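Side-chain contacts in 3-oxoacyl-[acyl-carrier-protein] synthase 2 (Rickettsia rickettsii, PDB 4JGA), which probably catalyses the condensation of malonyl-ACP with a growing acyl chain, the elongating step of bacterial fatty acid synthesis: residues 229-234 / 239-244; 51-56 / 214-219; 35-40 / 373-378; 133-138 / 157-162; 23-26 / 32-35. One frame throughout, in Å; residues are numbered along the deposited sequence. Where two conformers were deposited one is given.

Interaction 1 (229-234 / 239-244); sequences ALCTKY and KKASRP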
# COMPACT_ATOMS: atom_id res chain seq x y z
N ALA A 229 21.91 -5.36 6.52
CA ALA A 229 21.73 -4.67 5.23
C ALA A 229 22.64 -3.43 5.03
O ALA A 229 22.86 -3.01 3.90
CB ALA A 229 20.29 -4.23 5.12
N LEU A 230 23.15 -2.86 6.13
CA LEU A 230 23.81 -1.54 6.07
C LEU A 230 25.32 -1.56 6.04
O LEU A 230 25.96 -2.37 6.74
CB LEU A 230 23.35 -0.65 7.23
CG LEU A 230 21.86 -0.41 7.41
CD1 LEU A 230 21.60 0.68 8.45
CD2 LEU A 230 21.18 -0.01 6.09
N CYS A 231 25.92 -0.62 5.30
CA CYS A 231 27.36 -0.33 5.45
C CYS A 231 27.70 0.20 6.86
O CYS A 231 27.20 1.24 7.28
CB CYS A 231 27.82 0.71 4.42
SG CYS A 231 29.59 0.94 4.45
N THR A 232 28.59 -0.50 7.56
CA THR A 232 28.97 -0.09 8.91
C THR A 232 30.47 0.23 9.01
O THR A 232 30.95 0.54 10.08
CB THR A 232 28.62 -1.15 9.96
OG1 THR A 232 29.31 -2.35 9.66
CG2 THR A 232 27.11 -1.46 9.97
N LYS A 233 31.17 0.20 7.88
CA LYS A 233 32.61 0.38 7.82
C LYS A 233 33.10 1.79 7.35
O LYS A 233 34.29 2.06 7.37
CB LYS A 233 33.21 -0.71 6.88
N TYR A 234 32.20 2.68 6.94
CA TYR A 234 32.62 4.01 6.50
C TYR A 234 32.02 5.13 7.36
O TYR A 234 31.81 6.24 6.85
CB TYR A 234 32.22 4.24 5.04
CG TYR A 234 33.12 3.59 4.01
CD1 TYR A 234 32.93 2.26 3.66
CD2 TYR A 234 34.12 4.30 3.37
CE1 TYR A 234 33.73 1.64 2.72
CE2 TYR A 234 34.92 3.70 2.41
CZ TYR A 234 34.71 2.37 2.09
OH TYR A 234 35.48 1.76 1.15
N LYS A 239 30.67 10.05 2.98
CA LYS A 239 30.47 10.25 1.54
C LYS A 239 31.11 9.16 0.70
O LYS A 239 30.89 9.12 -0.49
CB LYS A 239 31.03 11.58 1.07
CG LYS A 239 30.40 12.84 1.65
CD LYS A 239 31.25 14.02 1.17
CE LYS A 239 30.84 15.37 1.69
NZ LYS A 239 29.48 15.74 1.25
N LYS A 240 31.90 8.30 1.32
CA LYS A 240 32.53 7.18 0.62
C LYS A 240 31.79 5.84 0.77
O LYS A 240 32.17 4.86 0.16
CB LYS A 240 33.97 7.04 1.10
CG LYS A 240 34.85 8.19 0.66
CD LYS A 240 36.22 8.15 1.29
CE LYS A 240 37.09 7.00 0.79
NZ LYS A 240 37.65 7.26 -0.57
N ALA A 241 30.76 5.81 1.62
CA ALA A 241 30.10 4.56 2.02
C ALA A 241 29.34 3.89 0.89
O ALA A 241 29.43 2.66 0.73
CB ALA A 241 29.15 4.80 3.19
N SER A 242 28.57 4.68 0.17
CA SER A 242 27.65 4.14 -0.84
C SER A 242 28.44 4.04 -2.17
O SER A 242 28.71 5.06 -2.82
CB SER A 242 26.43 5.01 -0.97
OG SER A 242 25.44 4.44 -1.79
N ARG A 243 28.83 2.81 -2.52
CA ARG A 243 29.77 2.55 -3.61
C ARG A 243 29.34 1.38 -4.50
O ARG A 243 30.01 0.34 -4.57
CB ARG A 243 31.20 2.37 -3.06
CG ARG A 243 31.34 1.40 -1.91
CD ARG A 243 32.61 1.68 -1.10
NE ARG A 243 33.79 1.88 -1.94
CZ ARG A 243 34.49 3.01 -2.10
NH1 ARG A 243 34.20 4.14 -1.46
NH2 ARG A 243 35.53 3.00 -2.93
N PRO A 244 28.22 1.57 -5.22
CA PRO A 244 27.66 0.49 -6.01
C PRO A 244 28.65 -0.09 -7.02
O PRO A 244 29.36 0.66 -7.69
CB PRO A 244 26.44 1.13 -6.71
CG PRO A 244 26.13 2.34 -5.87
CD PRO A 244 27.48 2.83 -5.40

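Interaction 2 (51-56 / 214-219); sequences TEFDTS and APVTPV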
# COMPACT_ATOMS: atom_id res chain seq x y z
N THR A 51 22.87 13.09 13.46
CA THR A 51 22.98 13.89 14.69
C THR A 51 21.66 14.03 15.50
O THR A 51 21.73 14.35 16.66
CB THR A 51 23.50 15.30 14.35
OG1 THR A 51 22.66 15.85 13.34
CG2 THR A 51 24.93 15.25 13.81
N GLU A 52 20.50 13.78 14.90
CA GLU A 52 19.22 14.04 15.59
C GLU A 52 18.95 13.08 16.76
O GLU A 52 18.07 13.33 17.57
CB GLU A 52 18.02 13.94 14.61
N PHE A 53 19.68 11.96 16.83
CA PHE A 53 19.51 11.05 17.95
C PHE A 53 20.82 10.34 18.23
O PHE A 53 21.75 10.39 17.42
CB PHE A 53 18.35 10.06 17.71
CG PHE A 53 18.48 9.23 16.46
CD1 PHE A 53 19.21 8.06 16.46
CD2 PHE A 53 17.89 9.63 15.28
CE1 PHE A 53 19.33 7.29 15.30
CE2 PHE A 53 18.00 8.86 14.12
CZ PHE A 53 18.73 7.70 14.13
N ASP A 54 20.87 9.70 19.38
CA ASP A 54 22.08 9.08 19.88
C ASP A 54 22.41 7.80 19.12
O ASP A 54 21.63 6.87 19.12
CB ASP A 54 21.91 8.82 21.39
CG ASP A 54 23.09 8.12 22.02
OD1 ASP A 54 24.14 7.89 21.39
OD2 ASP A 54 22.93 7.76 23.20
N THR A 55 23.56 7.77 18.46
CA THR A 55 23.95 6.61 17.68
C THR A 55 25.14 5.88 18.31
O THR A 55 25.73 5.02 17.68
CB THR A 55 24.37 7.00 16.24
OG1 THR A 55 25.51 7.84 16.29
CG2 THR A 55 23.26 7.69 15.51
N SER A 56 25.48 6.21 19.54
CA SER A 56 26.64 5.59 20.17
C SER A 56 26.55 4.06 20.23
O SER A 56 27.58 3.43 20.21
CB SER A 56 26.86 6.16 21.57
OG SER A 56 25.67 6.02 22.32
N ALA A 214 10.78 8.41 5.70
CA ALA A 214 11.54 8.99 6.79
C ALA A 214 11.91 7.88 7.75
O ALA A 214 11.36 7.77 8.83
CB ALA A 214 10.73 10.07 7.49
N PRO A 215 12.84 7.02 7.33
CA PRO A 215 13.07 5.80 8.07
C PRO A 215 14.26 5.86 9.02
O PRO A 215 14.54 4.87 9.71
CB PRO A 215 13.40 4.84 6.96
CG PRO A 215 14.27 5.68 6.04
CD PRO A 215 13.68 7.07 6.13
N VAL A 216 14.96 6.99 9.05
CA VAL A 216 16.17 7.10 9.84
C VAL A 216 15.79 7.47 11.29
O VAL A 216 15.80 8.64 11.68
CB VAL A 216 17.17 8.11 9.24
CG1 VAL A 216 18.49 8.08 10.01
CG2 VAL A 216 17.40 7.80 7.76
N THR A 217 15.45 6.43 12.05
CA THR A 217 15.14 6.51 13.47
C THR A 217 15.96 5.44 14.19
O THR A 217 16.54 4.53 13.55
CB THR A 217 13.62 6.26 13.73
OG1 THR A 217 13.36 4.85 13.78
CG2 THR A 217 12.79 6.89 12.63
N PRO A 218 15.97 5.50 15.54
CA PRO A 218 16.77 4.51 16.27
C PRO A 218 16.35 3.07 15.94
O PRO A 218 17.20 2.20 15.65
CB PRO A 218 16.46 4.85 17.75
CG PRO A 218 16.15 6.32 17.75
CD PRO A 218 15.39 6.52 16.44
N VAL A 219 15.06 2.81 15.93
CA VAL A 219 14.59 1.43 15.69
C VAL A 219 14.72 1.05 14.20
O VAL A 219 15.00 -0.10 13.87
CB VAL A 219 13.17 1.20 16.23
CG1 VAL A 219 12.12 1.70 15.27
CG2 VAL A 219 12.93 -0.29 16.50

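Interaction 3 (35-40 / 373-378); sequences SSWKNI and FIFSAL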
# COMPACT_ATOMS: atom_id res chain seq x y z
N SER A 35 17.70 22.12 -7.37
CA SER A 35 18.88 22.00 -6.53
C SER A 35 19.33 20.53 -6.46
O SER A 35 20.52 20.26 -6.55
CB SER A 35 18.62 22.59 -5.14
OG SER A 35 17.57 21.90 -4.49
N SER A 36 18.39 19.58 -6.30
CA SER A 36 18.74 18.16 -6.22
C SER A 36 19.49 17.71 -7.50
O SER A 36 20.52 17.05 -7.42
CB SER A 36 17.51 17.27 -6.02
OG SER A 36 16.84 17.51 -4.80
N TRP A 37 18.95 18.08 -8.66
CA TRP A 37 19.46 17.60 -9.94
C TRP A 37 20.81 18.23 -10.24
O TRP A 37 21.71 17.52 -10.68
CB TRP A 37 18.45 17.85 -11.06
CG TRP A 37 18.87 17.39 -12.40
CD1 TRP A 37 19.02 18.17 -13.53
CD2 TRP A 37 19.22 16.06 -12.78
NE1 TRP A 37 19.45 17.39 -14.57
CE2 TRP A 37 19.57 16.09 -14.14
CE3 TRP A 37 19.26 14.84 -12.09
CZ2 TRP A 37 19.95 14.94 -14.83
CZ3 TRP A 37 19.63 13.72 -12.77
CH2 TRP A 37 19.98 13.76 -14.12
N LYS A 38 20.98 19.53 -9.97
CA LYS A 38 22.31 20.14 -10.11
C LYS A 38 23.34 19.38 -9.27
O LYS A 38 24.43 19.06 -9.74
CB LYS A 38 22.34 21.65 -9.77
N ASN A 39 23.00 19.09 -8.01
CA ASN A 39 23.94 18.38 -7.14
C ASN A 39 24.25 16.95 -7.55
O ASN A 39 25.41 16.51 -7.47
CB ASN A 39 23.50 18.44 -5.68
CG ASN A 39 23.77 19.80 -5.07
OD1 ASN A 39 24.70 20.49 -5.48
ND2 ASN A 39 22.97 20.19 -4.12
N ILE A 40 23.22 16.24 -8.03
CA ILE A 40 23.43 14.90 -8.58
C ILE A 40 24.42 14.94 -9.73
O ILE A 40 25.44 14.22 -9.74
CB ILE A 40 22.11 14.29 -9.07
CG1 ILE A 40 21.22 13.88 -7.88
CG2 ILE A 40 22.36 13.12 -10.02
CD1 ILE A 40 21.74 12.73 -7.03
N PHE A 373 13.00 7.65 -10.79
CA PHE A 373 12.17 7.90 -11.96
C PHE A 373 12.29 9.35 -12.42
O PHE A 373 12.39 9.64 -13.61
CB PHE A 373 10.71 7.55 -11.63
CG PHE A 373 9.75 7.81 -12.77
CD1 PHE A 373 9.14 9.03 -12.91
CD2 PHE A 373 9.46 6.81 -13.69
CE1 PHE A 373 8.24 9.28 -13.94
CE2 PHE A 373 8.57 7.04 -14.73
CZ PHE A 373 7.95 8.29 -14.85
N ILE A 374 12.26 10.28 -11.47
CA ILE A 374 12.48 11.69 -11.76
C ILE A 374 13.87 11.96 -12.34
O ILE A 374 14.01 12.65 -13.38
CB ILE A 374 12.19 12.52 -10.51
CG1 ILE A 374 10.68 12.48 -10.22
CG2 ILE A 374 12.66 13.96 -10.70
CD1 ILE A 374 10.24 12.97 -8.85
N PHE A 375 14.91 11.40 -11.72
CA PHE A 375 16.28 11.54 -12.27
C PHE A 375 16.34 11.02 -13.70
O PHE A 375 17.02 11.61 -14.55
CB PHE A 375 17.33 10.81 -11.41
CG PHE A 375 17.50 11.38 -10.02
CD1 PHE A 375 17.17 12.68 -9.71
CD2 PHE A 375 18.03 10.59 -9.01
CE1 PHE A 375 17.37 13.18 -8.44
CE2 PHE A 375 18.22 11.08 -7.71
CZ PHE A 375 17.89 12.38 -7.44
N SER A 376 15.60 9.94 -13.96
CA SER A 376 15.54 9.32 -15.28
C SER A 376 14.93 10.26 -16.33
O SER A 376 15.49 10.42 -17.44
CB SER A 376 14.79 7.98 -15.22
OG SER A 376 15.48 7.02 -14.40
N ALA A 377 13.84 10.92 -15.96
CA ALA A 377 13.24 11.92 -16.81
C ALA A 377 14.18 13.11 -17.05
O ALA A 377 14.22 13.66 -18.14
CB ALA A 377 11.95 12.39 -16.19
N LEU A 378 14.88 13.54 -16.02
CA LEU A 378 15.80 14.66 -16.15
C LEU A 378 17.02 14.29 -17.01
O LEU A 378 17.56 15.13 -17.68
CB LEU A 378 16.23 15.19 -14.76
CG LEU A 378 15.08 15.82 -13.98
CD1 LEU A 378 15.40 15.95 -12.49
CD2 LEU A 378 14.76 17.18 -14.53

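Interaction 4 (133-138 / 157-162); sequences LKMIED and PASLIN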
# COMPACT_ATOMS: atom_id res chain seq x y z
N LEU A 133 7.11 5.51 10.88
CA LEU A 133 7.94 4.76 11.81
C LEU A 133 8.28 5.55 13.05
O LEU A 133 8.10 5.06 14.17
CB LEU A 133 9.20 4.28 11.11
CG LEU A 133 10.13 3.48 12.00
CD1 LEU A 133 9.40 2.28 12.58
CD2 LEU A 133 11.38 3.07 11.25
N LYS A 134 8.75 6.78 12.88
CA LYS A 134 9.07 7.65 14.01
C LYS A 134 7.80 7.94 14.86
O LYS A 134 7.85 7.94 16.08
CB LYS A 134 9.72 8.95 13.52
CG LYS A 134 9.90 9.99 14.62
CD LYS A 134 10.89 11.07 14.22
CE LYS A 134 10.96 12.23 15.21
NZ LYS A 134 11.50 11.79 16.52
N MET A 135 6.67 8.17 14.20
CA MET A 135 5.43 8.48 14.88
C MET A 135 5.00 7.31 15.78
O MET A 135 4.71 7.52 16.96
CB MET A 135 4.32 8.81 13.86
CG MET A 135 2.99 9.26 14.46
SD MET A 135 3.10 10.59 15.66
CE MET A 135 3.89 11.88 14.66
N ILE A 136 5.08 6.09 15.25
CA ILE A 136 4.70 4.91 16.01
C ILE A 136 5.71 4.64 17.12
O ILE A 136 5.33 4.37 18.23
CB ILE A 136 4.51 3.66 15.12
CG1 ILE A 136 3.38 3.90 14.12
CG2 ILE A 136 4.20 2.42 15.95
CD1 ILE A 136 3.20 2.81 13.07
N GLU A 137 6.99 4.74 16.79
CA GLU A 137 8.07 4.51 17.75
C GLU A 137 7.96 5.48 18.91
O GLU A 137 7.89 5.07 20.06
CB GLU A 137 9.44 4.63 17.05
CG GLU A 137 10.66 4.62 17.96
CD GLU A 137 11.95 4.60 17.17
OE1 GLU A 137 11.94 5.08 16.03
OE2 GLU A 137 12.96 4.05 17.70
N ASP A 138 7.93 6.77 18.60
CA ASP A 138 7.83 7.82 19.63
C ASP A 138 6.55 7.67 20.45
O ASP A 138 6.58 7.81 21.65
CB ASP A 138 7.88 9.23 19.02
CG ASP A 138 9.23 9.57 18.43
OD1 ASP A 138 10.19 8.81 18.63
OD2 ASP A 138 9.33 10.59 17.75
N PRO A 157 -4.16 9.09 12.20
CA PRO A 157 -3.89 9.65 10.85
C PRO A 157 -2.41 10.01 10.60
O PRO A 157 -1.91 9.90 9.46
CB PRO A 157 -4.82 10.90 10.79
CG PRO A 157 -5.13 11.24 12.22
CD PRO A 157 -5.16 9.89 12.93
N ALA A 158 -1.72 10.46 11.64
CA ALA A 158 -0.32 10.85 11.50
C ALA A 158 0.59 9.70 11.11
O ALA A 158 1.67 9.93 10.55
CB ALA A 158 0.18 11.46 12.78
N SER A 159 0.14 8.48 11.42
CA SER A 159 0.88 7.26 11.22
C SER A 159 0.45 6.46 9.97
O SER A 159 1.14 5.52 9.57
CB SER A 159 0.66 6.31 12.41
OG SER A 159 1.13 6.87 13.64
N LEU A 160 -0.66 6.80 9.36
CA LEU A 160 -1.19 5.99 8.27
C LEU A 160 -0.56 6.34 6.94
O LEU A 160 -0.53 7.49 6.53
CB LEU A 160 -2.69 6.18 8.17
CG LEU A 160 -3.59 5.55 9.22
CD1 LEU A 160 -5.03 5.95 8.98
CD2 LEU A 160 -3.48 4.05 9.16
N ILE A 161 -0.06 5.31 6.24
CA ILE A 161 0.56 5.53 4.92
C ILE A 161 -0.33 6.32 3.96
O ILE A 161 0.12 7.20 3.23
CB ILE A 161 1.07 4.20 4.30
CG1 ILE A 161 2.28 3.73 5.10
CG2 ILE A 161 1.48 4.39 2.83
CD1 ILE A 161 2.84 2.37 4.74
N ASN A 162 -1.62 6.03 3.99
CA ASN A 162 -2.52 6.62 3.02
C ASN A 162 -2.91 8.07 3.32
O ASN A 162 -3.59 8.71 2.50
CB ASN A 162 -3.76 5.76 2.85
CG ASN A 162 -4.70 5.85 4.02
OD1 ASN A 162 -4.34 5.50 5.16
ND2 ASN A 162 -5.90 6.28 3.76

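Interaction 5 (23-26 / 32-35); sequences LGLV and NVNS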
# COMPACT_ATOMS: atom_id res chain seq x y z
N LEU A 23 7.20 17.41 -11.85
CA LEU A 23 8.22 16.76 -11.02
C LEU A 23 8.36 17.47 -9.69
O LEU A 23 8.29 18.70 -9.61
CB LEU A 23 9.58 16.75 -11.68
CG LEU A 23 9.67 16.34 -13.16
CD1 LEU A 23 11.09 16.57 -13.67
CD2 LEU A 23 9.27 14.87 -13.35
N GLY A 24 8.55 16.66 -8.64
CA GLY A 24 8.75 17.16 -7.27
C GLY A 24 9.76 16.31 -6.51
O GLY A 24 9.67 15.06 -6.54
N LEU A 25 10.69 16.96 -5.80
CA LEU A 25 11.76 16.26 -5.08
C LEU A 25 12.11 16.90 -3.76
O LEU A 25 12.25 18.12 -3.67
CB LEU A 25 13.04 16.20 -5.93
CG LEU A 25 13.11 15.18 -7.03
CD1 LEU A 25 14.38 15.42 -7.85
CD2 LEU A 25 13.10 13.75 -6.48
N VAL A 26 12.26 16.06 -2.73
CA VAL A 26 12.95 16.42 -1.49
C VAL A 26 13.97 15.32 -1.24
O VAL A 26 13.60 14.16 -1.02
CB VAL A 26 12.02 16.51 -0.29
CG1 VAL A 26 12.79 16.87 0.97
CG2 VAL A 26 10.96 17.57 -0.56
N ASN A 32 14.29 20.80 -3.62
CA ASN A 32 13.45 20.81 -4.80
C ASN A 32 14.16 20.13 -5.95
O ASN A 32 15.27 19.60 -5.80
CB ASN A 32 13.04 22.23 -5.16
CG ASN A 32 14.22 23.13 -5.45
OD1 ASN A 32 15.26 22.71 -5.93
ND2 ASN A 32 14.05 24.39 -5.11
N VAL A 33 13.51 20.09 -7.10
CA VAL A 33 14.07 19.38 -8.25
C VAL A 33 15.37 20.05 -8.73
O VAL A 33 16.35 19.37 -9.00
CB VAL A 33 13.05 19.30 -9.40
CG1 VAL A 33 13.70 18.77 -10.66
CG2 VAL A 33 11.87 18.42 -9.00
N ASN A 34 15.40 21.38 -8.82
CA ASN A 34 16.53 22.05 -9.47
C ASN A 34 17.79 21.91 -8.67
O ASN A 34 18.83 21.61 -9.21
CB ASN A 34 16.25 23.53 -9.66
CG ASN A 34 15.26 23.78 -10.75
OD1 ASN A 34 15.05 22.96 -11.65
ND2 ASN A 34 14.62 24.92 -10.67
N SER A 35 17.70 22.12 -7.37
CA SER A 35 18.88 22.00 -6.53
C SER A 35 19.33 20.53 -6.46
O SER A 35 20.52 20.26 -6.55
CB SER A 35 18.62 22.59 -5.14
OG SER A 35 17.57 21.90 -4.49

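Interaction 1 (229-234 / 239-244)
The carbonyl oxygen of Lys-240 is held from the arginine side and lies against the tyrosine: NH1 of Arg-243 donates to Lys-240 O over 2.7 Å at 158°, in the plane of both groups and on a lone pair, while the same oxygen hangs over one face of the Tyr-234 ring, toward its rim. Ring and guanidinium are nearly parallel, 4° apart, but slid so far that the phenol oxygen, not the ring centre, covers the guanidinium; Tyr-234 OH comes to 3.5 Å from Arg-243 NE. That hydroxyl is hydrogen-bonded to Asp-248 OD2. Salt bridges from NE to Asp-246 and from NH2 to Asp-392 complete the grip: all three guanidinium nitrogens are bonded, which fixes the rotation of the head. Toward the root of the tyrosine the contact turns apolar. Tyr-234 CB packs on Ala-241 CB at 3.6 Å, and CD2 meets Lys-240 CB at 3.6 Å before the lysine chain bends off. Cys-231 adds its sulfur, SG to Ala-241 CB 4.1 Å. This is an irregular loop folded back on itself, in the long connection from helix 218-226 to strand 257-265 of the thiolase-type fold.

Interaction 2 (51-56 / 214-219)
Phe-53 carries the contact with Pro-218, Val-216 and Thr-217, and it does so with face and edge in different ways. The CH-pi part comes first. Pro-218 lays its ring over one face of the phenylalanine, with CD 3.9 Å from the centroid of the Phe-53 ring and only 3° off the normal, and CG displaced to one side, 3.7 Å from Phe-53 CD1. At the edge the partner is polar: Val-216 O lies near the ring plane, 3.3 Å from Phe-53 CE2, facing the C-H rim rather than the pi cloud. Plain van der Waals packing fills in the rest, with Val-216 CG1 4.1 Å from Phe-53 CZ and the carbonyl carbon of Thr-217 close to the same CZ. The ring gets there because Phe-53 CG stands between its own backbone N and carbonyl carbon (chi1 57°).

No hydrogen bond crosses the contact; the polar groups find partners in their own segment or beyond. Asp-54 OD1 accepts from Ser-56 N at 2.8 Å, an Asx turn that shapes the loop just beyond the phenylalanine, and Ser-56 OG grips the same oxygen a second time at 2.6 Å. On the other side Val-216 is the centre of an inverse gamma turn, and Thr-217 is the N-cap of helix 218-226, its OG1 bonded to Gly-220 N and to Glu-137. Val-219, one step on, packs on Phe-155 of the second subunit.

The chemistry implies that the 51-56 loop is held against the helix start by apolar packing and a weakly polar ring edge.

Interaction 3 (35-40 / 373-378)
Helices 35-40 and 373-378 cross at -73° with their axes 11.3 Å apart, a steep and rather wide crossing bridged by the large side chains of Trp-37, Phe-375, Leu-378 and Ile-40. In Trp-37 a chi1 of -180° throws the indole out opposite the main-chain nitrogen, away from its own helix and alongside the other. There Leu-378 lies over one face of the six-membered ring: its CB is 3.6 Å from the centroid and 3.5 Å from Trp-37 CE2, with CD1 reaching back along the indole to CG. Phe-375 runs past the tryptophan in the opposite direction. The two planes are 30° apart, yet the ring centroids are 5.9 Å from each other, so overlap is slight and the touch is made at the side, Trp-37 CE3 to Phe-375 CD1 at 3.8 Å. The far end of the indole, CH2, lies 3.7 Å from the backbone O of Phe-375.

Helix 368-382, the carrier of Phe-375 and Leu-378, also packs on strands 18-26 and 425-432, consistent with its being one of the buried helices between the sheets of the layered thiolase fold.

Ile-40 comes at the phenylalanine from another quarter, at about a right angle. Its CG1 is 4.1 Å from the Phe-375 centroid, an off-centre CH-pi contact, and CG1 and CD1 both reach the CZ end of that ring. The indole N-H is not left idle in this apolar setting: NE1 of Trp-37 is hydrogen-bonded to Asp-382, one turn beyond Leu-378.

Interaction 4 (133-138 / 157-162)
Met-135 and Ser-159 face each other most closely here, the root of the methionine chain, CB and CG, lying against the hydroxyl oxygen. Met-135 leaves its helix with CG anti to the backbone N (chi1 -176°), which brings CG to 3.1 Å from Ser-159 OG, a tight carbon-oxygen approach. From there the chain bends twice, at chi2 and chi3, and so folds over rather than reaching on: CG lies 3.9 Å from Ala-158 CB, and the terminal CE curls round to 4.2 Å from that same Ala-158 CB. The bent chain thus touches the alanine methyl with CG, SD and CE, while the serine takes its root.

Ser-159 OG stands beside its own backbone N (chi1 -62°) and turns back along the helix, where it bonds to the carbonyl oxygen of Phe-155. Its polar need is therefore met inside helix 155-159, and toward Met-135 it offers only packing. Ile-136 approaches from the other flank, CG1 to Ser-159 OG 3.8 Å, though this side chain was modelled in two conformers and the detail is doubtful.

Asp-92 ties the two segments from outside, its OD1 taking Met-135 N and its backbone bonding Ala-158. The contact sets helix 133-146 against the end of helix 155-159 at the dimer interface: Asn-162 ND2 bonds Phe-422 O of the second subunit, and Leu-160 packs on Gly-129 of that subunit. Toward helix 218-226, Leu-133 packs on Val-219, and Glu-137 accepts from the backbone N of that valine at the helix start.

Interaction 5 (23-26 / 32-35)
A chi1 of 171° sets CG1 of Val-33 across from the main-chain nitrogen and leaves CG2 to press onto the strand at Leu-23, Gly-24 and Leu-25. The one methyl touches backbone and side chains together: Val-33 CG2 is 3.6 Å from Leu-23 O, 3.7 Å from Leu-25 N and 3.9 Å from Leu-23 CB. With no side chain at Gly-24, its backbone N lies 3.8 Å from the same Val-33 CG2. Leu-25 crosses the valine at about a right angle, with CB, CG and CD1 all close to that methyl.

In Asn-32, chi1 59° brings the amide over the helix start. Its OD1 accepts Ser-35 N at 2.9 Å, nearly in line with the C=O bond, and also Ser-35 OG at 2.8 Å, which sits well above the amide plane. Two donors thus hold the amide oxygen. The backbone of Asn-32 meets the strand: CA lies 3.2 Å from Leu-25 O, a CA-H...O contact. Glu-104 joins both pieces, its carboxylate bonded to Leu-25 N and Val-33 N. Here, then, is a strand-loop-helix connection with an asparagine N-cap, where strand 18-26 passes into helix 33-41 of the thiolase-type fold.

In the fold
Interactions 3 and 5 form one continuous piece of core: their centres are 7 Å apart, they share Ser-35, and Leu-378 CD1 lies 3.8 Å from Val-33 CG1. A bound potassium lies about 8 Å from the side chain of Phe-375 and about 12 Å from that of Leu-25; Glu-372, just before 373-378, is one of its ligands. Interactions 2 and 4 pair near the dimer interface, centres 16 Å apart, joined by probable hydrogen bonds from Thr-217 OG1 to Glu-137 OE1 (2.7 Å) and Val-219 N to Glu-137 OE2. Interaction 1 stands by itself, 17 Å from interaction 2, centre to centre. Along the chain, interactions 1, 2 and 4 fall inside the loop closed by interaction 3.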